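Local structure of Rubredoxin\:oxygen oxidoreductase (Desulfovibrio gigas, 1E5D) at residues E58-I63 / P89-A94; L75-L80 / E98-S103; V137-T142 / D149-W154. The protein catalyses the four-electron reduction of one dioxygen molecule to two water molecules, with a mu-oxo-diiron centre and flavin mononucleotide as cofactors. All blocks are in the same frame, centred on the assembly; numbering follows the deposited sequence.

Read together, the three contacts step through the lactamase-fold part of the chain, from an outer helix layer to the second of two beta sheets. Along the sequence the segments of contacts 1 and 2 alternate (58-63, 75-80, 89-94, 98-103), because helices 56-64 and 88-95 each lead on to a strand of the first sheet; contact 3, a hairpin of the second sheet, follows. Contact centres lie about 15 Å (1 and 2), 10 Å (2 and 3) and 22 Å (1 and 3) apart. Helix 88-95 packs on contact 2, while Q78 and S103 bond to S153 and D149 of contact 3, tying the sheets together beside the diiron site.

Contact 1 (E58-I63 / P89-A94); sequences ELLCGI and PALIEA
L91 receives three side chains from the facing helix, each on a methyl of its forked end. Its CD2 lies 3.8 Å from L60 CD2, the two leucines overlapping head to tail, and 4.1 Å from I63 CD1. The other branch, CD1, takes L59 CD2 at 4.0 Å, and here the side chains cross nearly at right angles. L60 CD2 also reaches A94 CB at 3.8 Å, so that one methyl touches both L91 and A94, lodged in the angle they form. With CG of L59 set opposite its backbone N (chi1 172°) and CG of L60 opposite its carbonyl carbon (chi1 -75°), neighbouring leucines arrive at L91 on different branches. No hydrogen bond joins the segments. The helices belong to the outer layer of the metallo-beta-lactamase fold, where they are successive crossovers between parallel strands of the first sheet. Their segment axes come no closer than 11.5 Å and are inclined at 38°, so the gap is bridged by side chains and the backbones stay well separated. Underneath, I63 and L91 both rest on L47 of strand 46-48. L59 leans on V13 and V51, and I63 also meets I72.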
loop_
_atom_site.group_PDB
_atom_site.type_symbol
_atom_site.label_atom_id
_atom_site.label_comp_id
_atom_site.label_asym_id
_atom_site.label_seq_id
_atom_site.Cartn_x
_atom_site.Cartn_y
_atom_site.Cartn_z
ATOM N N GLU A 58 17.252 17.325 -24.272
ATOM C CA GLU A 58 17.710 16.207 -25.091
ATOM C C GLU A 58 16.889 16.123 -26.372
ATOM O O GLU A 58 17.397 15.729 -27.416
ATOM C CB GLU A 58 17.607 14.880 -24.351
ATOM C CG GLU A 58 18.376 14.801 -23.050
ATOM C CD GLU A 58 18.870 13.390 -22.779
ATOM O OE1 GLU A 58 18.449 12.469 -23.513
ATOM O OE2 GLU A 58 19.671 13.228 -21.833
ATOM N N LEU A 59 15.613 16.486 -26.276
ATOM C CA LEU A 59 14.763 16.424 -27.463
ATOM C C LEU A 59 15.238 17.437 -28.494
ATOM O O LEU A 59 15.432 17.107 -29.663
ATOM C CB LEU A 59 13.296 16.647 -27.098
ATOM C CG LEU A 59 12.300 16.801 -28.244
ATOM C CD1 LEU A 59 12.250 15.547 -29.108
ATOM C CD2 LEU A 59 10.913 17.122 -27.712
ATOM N N LEU A 60 15.434 18.682 -28.058
ATOM C CA LEU A 60 15.800 19.725 -29.017
ATOM C C LEU A 60 17.163 19.437 -29.635
ATOM O O LEU A 60 17.383 19.684 -30.820
ATOM C CB LEU A 60 15.789 21.097 -28.352
ATOM C CG LEU A 60 14.412 21.707 -28.074
ATOM C CD1 LEU A 60 14.538 22.834 -27.061
ATOM C CD2 LEU A 60 13.774 22.181 -29.368
ATOM N N CYS A 61 18.067 18.907 -28.820
ATOM C CA CYS A 61 19.392 18.556 -29.311
ATOM C C CYS A 61 19.266 17.538 -30.437
ATOM O O CYS A 61 19.886 17.657 -31.490
ATOM C CB CYS A 61 20.260 17.994 -28.188
ATOM S SG CYS A 61 21.834 18.846 -27.907
ATOM N N GLY A 62 18.439 16.526 -30.204
ATOM C CA GLY A 62 18.268 15.441 -31.164
ATOM C C GLY A 62 17.686 15.985 -32.450
ATOM O O GLY A 62 18.242 15.780 -33.521
ATOM N N ILE A 63 16.569 16.682 -32.298
ATOM C CA ILE A 63 15.944 17.390 -33.395
ATOM C C ILE A 63 16.973 18.171 -34.213
ATOM O O ILE A 63 17.079 18.020 -35.428
ATOM C CB ILE A 63 14.903 18.407 -32.889
ATOM C CG1 ILE A 63 13.644 17.790 -32.295
ATOM C CG2 ILE A 63 14.567 19.390 -34.007
ATOM C CD1 ILE A 63 12.516 18.772 -32.049
ATOM N N PRO A 89 5.011 23.399 -24.392
ATOM C CA PRO A 89 5.323 24.830 -24.239
ATOM C C PRO A 89 6.724 25.185 -24.719
ATOM O O PRO A 89 6.899 26.157 -25.459
ATOM C CB PRO A 89 5.242 25.062 -22.727
ATOM C CG PRO A 89 4.311 24.006 -22.241
ATOM C CD PRO A 89 4.521 22.817 -23.132
ATOM N N ALA A 90 7.745 24.434 -24.325
ATOM C CA ALA A 90 9.093 24.762 -24.796
ATOM C C ALA A 90 9.194 24.651 -26.310
ATOM O O ALA A 90 9.918 25.404 -26.960
ATOM C CB ALA A 90 10.142 23.861 -24.153
ATOM N N LEU A 91 8.478 23.688 -26.894
ATOM C CA LEU A 91 8.613 23.480 -28.331
ATOM C C LEU A 91 7.918 24.585 -29.118
ATOM O O LEU A 91 8.408 25.043 -30.149
ATOM C CB LEU A 91 8.044 22.127 -28.724
ATOM C CG LEU A 91 8.962 20.911 -28.696
ATOM C CD1 LEU A 91 8.138 19.694 -29.101
ATOM C CD2 LEU A 91 10.172 21.068 -29.595
ATOM N N ILE A 92 6.755 25.007 -28.630
ATOM C CA ILE A 92 6.066 26.113 -29.271
ATOM C C ILE A 92 7.000 27.319 -29.336
ATOM O O ILE A 92 7.037 28.057 -30.311
ATOM C CB ILE A 92 4.802 26.511 -28.506
ATOM C CG1 ILE A 92 3.645 25.544 -28.745
ATOM C CG2 ILE A 92 4.403 27.943 -28.834
ATOM C CD1 ILE A 92 2.886 25.253 -27.476
ATOM N N GLU A 93 7.746 27.449 -28.249
ATOM C CA GLU A 93 8.733 28.505 -28.094
ATOM C C GLU A 93 9.880 28.367 -29.088
ATOM O O GLU A 93 10.207 29.317 -29.807
ATOM C CB GLU A 93 9.260 28.499 -26.658
ATOM C CG GLU A 93 10.693 28.973 -26.506
ATOM C CD GLU A 93 10.805 30.162 -25.568
ATOM O OE1 GLU A 93 10.211 30.109 -24.471
ATOM O OE2 GLU A 93 11.488 31.138 -25.947
ATOM N N ALA A 94 10.511 27.197 -29.143
ATOM C CA ALA A 94 11.690 27.019 -29.981
ATOM C C ALA A 94 11.353 26.867 -31.457
ATOM O O ALA A 94 12.158 27.223 -32.318
ATOM C CB ALA A 94 12.483 25.800 -29.514
#

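Contact 2 (L75-L80 / E98-S103); sequences LVIQHL and EKIFTS. With FEO (mu-oxo-diiron), chain D.
V76 and F101 stand together on one face of two parallel strands, and their side chains meet at a slant: V76 CG2 lies 3.7 Å from F101 CB and approaches the near end of the ring obliquely. The ring is carried there with CG opposite the carbonyl carbon (chi1 -65°). On the reverse face I77 and I100 extend in parallel, I77 CG1 3.9 Å from I100 CG2, while L75 CB sits more loosely beside I100 CG1 at 4.3 Å. That second face receives helix 88-95, through I92 on I100 and L91 on L75; F101 also touches Q122 and V124 of the neighbouring strand 121-124.

Backbone bonds hold the pair in step. L75 N donates to K99 O at 2.9 Å, and F101 N to L75 O and I77 N to F101 O continue the ladder; these last two are modelled implausibly short, so the pairing can be relied on but not the length. A water joins I77 O, to which it donates, and S103 N, from which it accepts at 3.0 Å. S103 itself caps helix 104-114, OG bonding to G106 N. The L80 side chain crosses that of T102 at about a right angle, L80 CD2 3.8 Å from T102 OG1.

Two residues past I77 comes H79, whose NE2 binds an iron of the mu-oxo-diiron group at 2.1 Å. Its ND1 is held by D149 OD1, a second-shell bond that, together with the iron bond, helps to fix the rotation of the imidazole. E81, H146 and D165 also bind iron of the cluster. Ligands clustered just past a parallel strand, H79 and E81 in the loop and D83 in the short helix 82-85, match the HxExD signature of the metallo-beta-lactamase fold in its diiron form.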
loop_
_atom_site.group_PDB
_atom_site.type_symbol
_atom_site.label_atom_id
_atom_site.label_comp_id
_atom_site.label_asym_id
_atom_site.label_seq_id
_atom_site.Cartn_x
_atom_site.Cartn_y
_atom_site.Cartn_z
ATOM N N LEU A 75 3.275 20.490 -35.273
ATOM C CA LEU A 75 3.375 19.715 -34.044
ATOM C C LEU A 75 2.135 18.843 -33.942
ATOM O O LEU A 75 1.025 19.370 -33.939
ATOM C CB LEU A 75 3.527 20.615 -32.822
ATOM C CG LEU A 75 4.826 21.428 -32.748
ATOM C CD1 LEU A 75 4.787 22.411 -31.594
ATOM C CD2 LEU A 75 6.021 20.498 -32.634
ATOM N N VAL A 76 2.307 17.526 -33.882
ATOM C CA VAL A 76 1.111 16.694 -33.712
ATOM C C VAL A 76 1.075 16.138 -32.295
ATOM O O VAL A 76 1.917 15.314 -31.931
ATOM C CB VAL A 76 1.056 15.546 -34.728
ATOM C CG1 VAL A 76 -0.043 14.567 -34.343
ATOM C CG2 VAL A 76 0.829 16.068 -36.140
ATOM N N ILE A 77 0.119 16.582 -31.482
ATOM C CA ILE A 77 0.050 16.072 -30.113
ATOM C C ILE A 77 -1.075 15.051 -29.973
ATOM O O ILE A 77 -2.249 15.394 -30.008
ATOM C CB ILE A 77 -0.145 17.192 -29.090
ATOM C CG1 ILE A 77 0.769 18.392 -29.337
ATOM C CG2 ILE A 77 0.056 16.654 -27.680
ATOM C CD1 ILE A 77 2.233 17.986 -29.309
ATOM N N GLN A 78 -0.620 13.811 -29.821
ATOM C CA GLN A 78 -1.457 12.628 -29.847
ATOM C C GLN A 78 -1.956 12.205 -28.477
ATOM O O GLN A 78 -2.831 11.338 -28.415
ATOM C CB GLN A 78 -0.693 11.444 -30.451
ATOM C CG GLN A 78 0.214 11.844 -31.610
ATOM C CD GLN A 78 0.469 10.642 -32.504
ATOM O OE1 GLN A 78 -0.368 10.331 -33.352
ATOM N NE2 GLN A 78 1.598 9.977 -32.296
ATOM N N HIS A 79 -1.412 12.791 -27.423
ATOM C CA HIS A 79 -1.798 12.350 -26.061
ATOM C C HIS A 79 -1.406 13.494 -25.144
ATOM O O HIS A 79 -0.324 14.065 -25.359
ATOM C CB HIS A 79 -1.142 11.012 -25.804
ATOM C CG HIS A 79 -1.254 10.306 -24.503
ATOM N ND1 HIS A 79 -2.360 10.353 -23.690
ATOM C CD2 HIS A 79 -0.367 9.501 -23.848
ATOM C CE1 HIS A 79 -2.159 9.627 -22.607
ATOM N NE2 HIS A 79 -0.944 9.094 -22.677
ATOM N N LEU A 80 -2.237 13.889 -24.183
ATOM C CA LEU A 80 -1.905 15.112 -23.442
ATOM C C LEU A 80 -1.278 14.829 -22.086
ATOM O O LEU A 80 -0.889 15.738 -21.356
ATOM C CB LEU A 80 -3.150 15.993 -23.286
ATOM C CG LEU A 80 -3.338 17.026 -24.403
ATOM C CD1 LEU A 80 -2.112 17.922 -24.484
ATOM C CD2 LEU A 80 -3.606 16.348 -25.739
ATOM N N GLU A 98 3.666 26.519 -37.144
ATOM C CA GLU A 98 2.505 27.099 -37.819
ATOM C C GLU A 98 1.239 26.449 -37.289
ATOM O O GLU A 98 0.192 27.057 -37.100
ATOM C CB GLU A 98 2.669 26.913 -39.318
ATOM C CG GLU A 98 1.376 26.793 -40.104
ATOM C CD GLU A 98 1.653 26.780 -41.596
ATOM O OE1 GLU A 98 2.821 26.549 -41.977
ATOM O OE2 GLU A 98 0.701 27.001 -42.368
ATOM N N LYS A 99 1.342 25.142 -37.022
ATOM C CA LYS A 99 0.133 24.474 -36.553
ATOM C C LYS A 99 0.429 23.352 -35.572
ATOM O O LYS A 99 1.376 22.580 -35.659
ATOM C CB LYS A 99 -0.655 23.930 -37.752
ATOM C CG LYS A 99 -1.783 24.843 -38.199
ATOM C CD LYS A 99 -2.004 24.761 -39.698
ATOM C CE LYS A 99 -3.451 25.085 -40.044
ATOM N NZ LYS A 99 -4.164 25.688 -38.879
ATOM N N ILE A 100 -0.464 23.286 -34.590
ATOM C CA ILE A 100 -0.432 22.217 -33.615
ATOM C C ILE A 100 -1.624 21.303 -33.874
ATOM O O ILE A 100 -2.756 21.770 -33.720
ATOM C CB ILE A 100 -0.508 22.731 -32.171
ATOM C CG1 ILE A 100 0.650 23.644 -31.769
ATOM C CG2 ILE A 100 -0.627 21.555 -31.208
ATOM C CD1 ILE A 100 0.458 24.345 -30.442
ATOM N N PHE A 101 -1.347 20.068 -34.262
ATOM C CA PHE A 101 -2.425 19.117 -34.503
ATOM C C PHE A 101 -2.680 18.210 -33.302
ATOM O O PHE A 101 -1.748 17.588 -32.796
ATOM C CB PHE A 101 -2.115 18.266 -35.739
ATOM C CG PHE A 101 -2.073 19.120 -37.001
ATOM C CD1 PHE A 101 -3.244 19.452 -37.654
ATOM C CD2 PHE A 101 -0.864 19.573 -37.496
ATOM C CE1 PHE A 101 -3.210 20.229 -38.792
ATOM C CE2 PHE A 101 -0.821 20.340 -38.639
ATOM C CZ PHE A 101 -1.996 20.661 -39.281
ATOM N N THR A 102 -3.938 18.152 -32.882
ATOM C CA THR A 102 -4.358 17.290 -31.793
ATOM C C THR A 102 -5.785 16.799 -32.011
ATOM O O THR A 102 -6.560 17.331 -32.804
ATOM C CB THR A 102 -4.255 18.000 -30.427
ATOM O OG1 THR A 102 -4.368 17.019 -29.389
ATOM C CG2 THR A 102 -5.401 18.975 -30.232
ATOM N N SER A 103 -6.141 15.733 -31.290
ATOM C CA SER A 103 -7.504 15.229 -31.427
ATOM C C SER A 103 -8.472 16.220 -30.796
ATOM O O SER A 103 -8.112 17.145 -30.066
ATOM C CB SER A 103 -7.655 13.859 -30.777
ATOM O OG SER A 103 -7.669 13.972 -29.361
HETATM FE FE1 FEO D . 3.273 7.633 -22.027
HETATM FE FE2 FEO D . 0.005 7.808 -21.261
HETATM O O FEO D . 2.043 8.749 -21.477
HETATM O O HOH W 1 -4.543 14.440 -29.106
HETATM O O HOH W 2 3.865 9.298 -23.697
#

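Contact 3 (V137-T142 / D149-W154); sequences VTFYET and DSMVSW
The F139 ring is met at its edge by S153 OG, which lies in the ring plane 3.2 Å from CE1, and by V152 O, also near that plane. M151 approaches the same ring obliquely: its SD stands 5.1 Å from the ring centroid and 38° off the normal, a Met-aromatic contact, with CE turned toward CD1. M151 is sent there by a CG held between its backbone N and carbonyl carbon, the chain extended beyond. Y140, on the other face of the hairpin, is also touched at an edge, by W154 CB, 3.9 Å from CE2; the two aromatic side chains cross at a slant rather than stack. The ring of H126 meets that of Y140 with planes at about 60°, and V152 CG2 packs against Y140 CB.

These residues line a two-stranded antiparallel hairpin of the second sheet of the lactamase fold, whose connecting loop carries the iron ligand H146. T138 with W154 and Y140 with V152 are its hydrogen-bonded pairs, and F139 with S153 and E141 with M151 the non-hydrogen-bonded ones. Y140 N donates to V152 O at 2.9 Å.

At the loop end T142 N reaches S150 O at 3.0 Å from above the plane of that carbonyl. T142 OG1 donates to S150 OG at 2.9 Å, placed for this by a chi1 of 41°, and the T142 side chain crosses that of V152 at about a right angle, CG2 near CG1. S150 OG bonds further to L145 O and N164 ND2, so three partners grip this buried hydroxyl. F139 and M151 face the first sheet, both resting on V124, and S153 OG bonds to Q78 OE1 across the interface.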
loop_
_atom_site.group_PDB
_atom_site.type_symbol
_atom_site.label_atom_id
_atom_site.label_comp_id
_atom_site.label_asym_id
_atom_site.label_seq_id
_atom_site.Cartn_x
_atom_site.Cartn_y
_atom_site.Cartn_z
ATOM N N VAL A 137 -0.129 12.185 -44.063
ATOM C CA VAL A 137 -0.379 11.371 -42.875
ATOM C C VAL A 137 -1.866 11.259 -42.594
ATOM O O VAL A 137 -2.639 12.171 -42.896
ATOM C CB VAL A 137 0.360 11.946 -41.651
ATOM C CG1 VAL A 137 -0.035 13.393 -41.412
ATOM C CG2 VAL A 137 0.085 11.096 -40.421
ATOM N N THR A 138 -2.282 10.134 -42.013
ATOM C CA THR A 138 -3.700 9.948 -41.699
ATOM C C THR A 138 -3.928 9.727 -40.210
ATOM O O THR A 138 -3.208 8.970 -39.555
ATOM C CB THR A 138 -4.265 8.767 -42.504
ATOM O OG1 THR A 138 -4.157 9.088 -43.897
ATOM C CG2 THR A 138 -5.736 8.558 -42.190
ATOM N N PHE A 139 -4.935 10.398 -39.650
ATOM C CA PHE A 139 -5.163 10.358 -38.214
ATOM C C PHE A 139 -6.304 9.436 -37.812
ATOM O O PHE A 139 -7.413 9.547 -38.335
ATOM C CB PHE A 139 -5.480 11.763 -37.674
ATOM C CG PHE A 139 -4.351 12.751 -37.907
ATOM C CD1 PHE A 139 -3.083 12.489 -37.421
ATOM C CD2 PHE A 139 -4.568 13.921 -38.608
ATOM C CE1 PHE A 139 -2.048 13.383 -37.625
ATOM C CE2 PHE A 139 -3.536 14.815 -38.817
ATOM C CZ PHE A 139 -2.274 14.544 -38.332
ATOM N N TYR A 140 -6.017 8.543 -36.860
ATOM C CA TYR A 140 -7.081 7.690 -36.335
ATOM C C TYR A 140 -7.270 7.937 -34.843
ATOM O O TYR A 140 -6.314 8.166 -34.100
ATOM C CB TYR A 140 -6.799 6.211 -36.622
ATOM C CG TYR A 140 -6.856 5.902 -38.101
ATOM C CD1 TYR A 140 -8.061 5.975 -38.791
ATOM C CD2 TYR A 140 -5.713 5.546 -38.802
ATOM C CE1 TYR A 140 -8.125 5.696 -40.144
ATOM C CE2 TYR A 140 -5.769 5.266 -40.155
ATOM C CZ TYR A 140 -6.975 5.344 -40.817
ATOM O OH TYR A 140 -7.022 5.064 -42.163
ATOM N N GLU A 141 -8.532 7.892 -34.420
ATOM C CA GLU A 141 -8.832 8.086 -33.007
ATOM C C GLU A 141 -8.850 6.741 -32.286
ATOM O O GLU A 141 -9.323 5.729 -32.800
ATOM C CB GLU A 141 -10.163 8.805 -32.825
ATOM C CG GLU A 141 -10.190 10.223 -33.376
ATOM C CD GLU A 141 -11.468 10.956 -33.018
ATOM O OE1 GLU A 141 -12.506 10.302 -32.787
ATOM O OE2 GLU A 141 -11.427 12.201 -32.965
ATOM N N THR A 142 -8.314 6.769 -31.075
ATOM C CA THR A 142 -8.190 5.582 -30.242
ATOM C C THR A 142 -8.570 5.932 -28.808
ATOM O O THR A 142 -7.798 5.685 -27.885
ATOM C CB THR A 142 -6.765 5.011 -30.296
ATOM O OG1 THR A 142 -5.795 6.068 -30.260
ATOM C CG2 THR A 142 -6.527 4.287 -31.616
ATOM N N ASP A 149 -8.196 11.391 -25.198
ATOM C CA ASP A 149 -7.578 12.196 -26.243
ATOM C C ASP A 149 -6.720 11.386 -27.205
ATOM O O ASP A 149 -6.320 11.872 -28.263
ATOM C CB ASP A 149 -6.696 13.291 -25.628
ATOM C CG ASP A 149 -5.785 12.771 -24.532
ATOM O OD1 ASP A 149 -4.712 12.225 -24.864
ATOM O OD2 ASP A 149 -6.132 12.899 -23.339
ATOM N N SER A 150 -6.421 10.154 -26.829
ATOM C CA SER A 150 -5.564 9.282 -27.617
ATOM C C SER A 150 -5.967 9.178 -29.082
ATOM O O SER A 150 -7.119 8.929 -29.449
ATOM C CB SER A 150 -5.568 7.882 -26.981
ATOM O OG SER A 150 -4.799 6.971 -27.743
ATOM N N MET A 151 -4.980 9.346 -29.953
ATOM C CA MET A 151 -5.129 9.125 -31.378
ATOM C C MET A 151 -3.802 8.662 -31.962
ATOM O O MET A 151 -2.757 8.894 -31.359
ATOM C CB MET A 151 -5.592 10.390 -32.096
ATOM C CG MET A 151 -4.416 11.282 -32.465
ATOM S SD MET A 151 -4.925 12.737 -33.399
ATOM C CE MET A 151 -3.444 13.730 -33.271
ATOM N N VAL A 152 -3.830 8.006 -33.118
ATOM C CA VAL A 152 -2.560 7.536 -33.679
ATOM C C VAL A 152 -2.377 8.087 -35.084
ATOM O O VAL A 152 -3.328 8.598 -35.681
ATOM C CB VAL A 152 -2.493 6.002 -33.661
ATOM C CG1 VAL A 152 -2.825 5.483 -32.264
ATOM C CG2 VAL A 152 -3.442 5.399 -34.685
ATOM N N SER A 153 -1.157 7.995 -35.614
ATOM C CA SER A 153 -0.876 8.578 -36.921
ATOM C C SER A 153 -0.342 7.534 -37.890
ATOM O O SER A 153 0.554 6.767 -37.568
ATOM C CB SER A 153 0.129 9.727 -36.826
ATOM O OG SER A 153 -0.514 10.892 -36.345
ATOM N N TRP A 154 -0.931 7.547 -39.073
ATOM C CA TRP A 154 -0.624 6.553 -40.086
ATOM C C TRP A 154 -0.038 7.182 -41.347
ATOM O O TRP A 154 -0.621 8.097 -41.928
ATOM C CB TRP A 154 -1.903 5.801 -40.446
ATOM C CG TRP A 154 -1.758 4.711 -41.456
ATOM C CD1 TRP A 154 -2.505 4.532 -42.588
ATOM C CD2 TRP A 154 -0.805 3.640 -41.428
ATOM N NE1 TRP A 154 -2.074 3.420 -43.265
ATOM C CE2 TRP A 154 -1.033 2.853 -42.576
ATOM C CE3 TRP A 154 0.217 3.272 -40.547
ATOM C CZ2 TRP A 154 -0.272 1.718 -42.856
ATOM C CZ3 TRP A 154 0.971 2.145 -40.830
ATOM C CH2 TRP A 154 0.723 1.379 -41.978
HETATM O O HOH W 3 -1.691 8.119 -45.062
#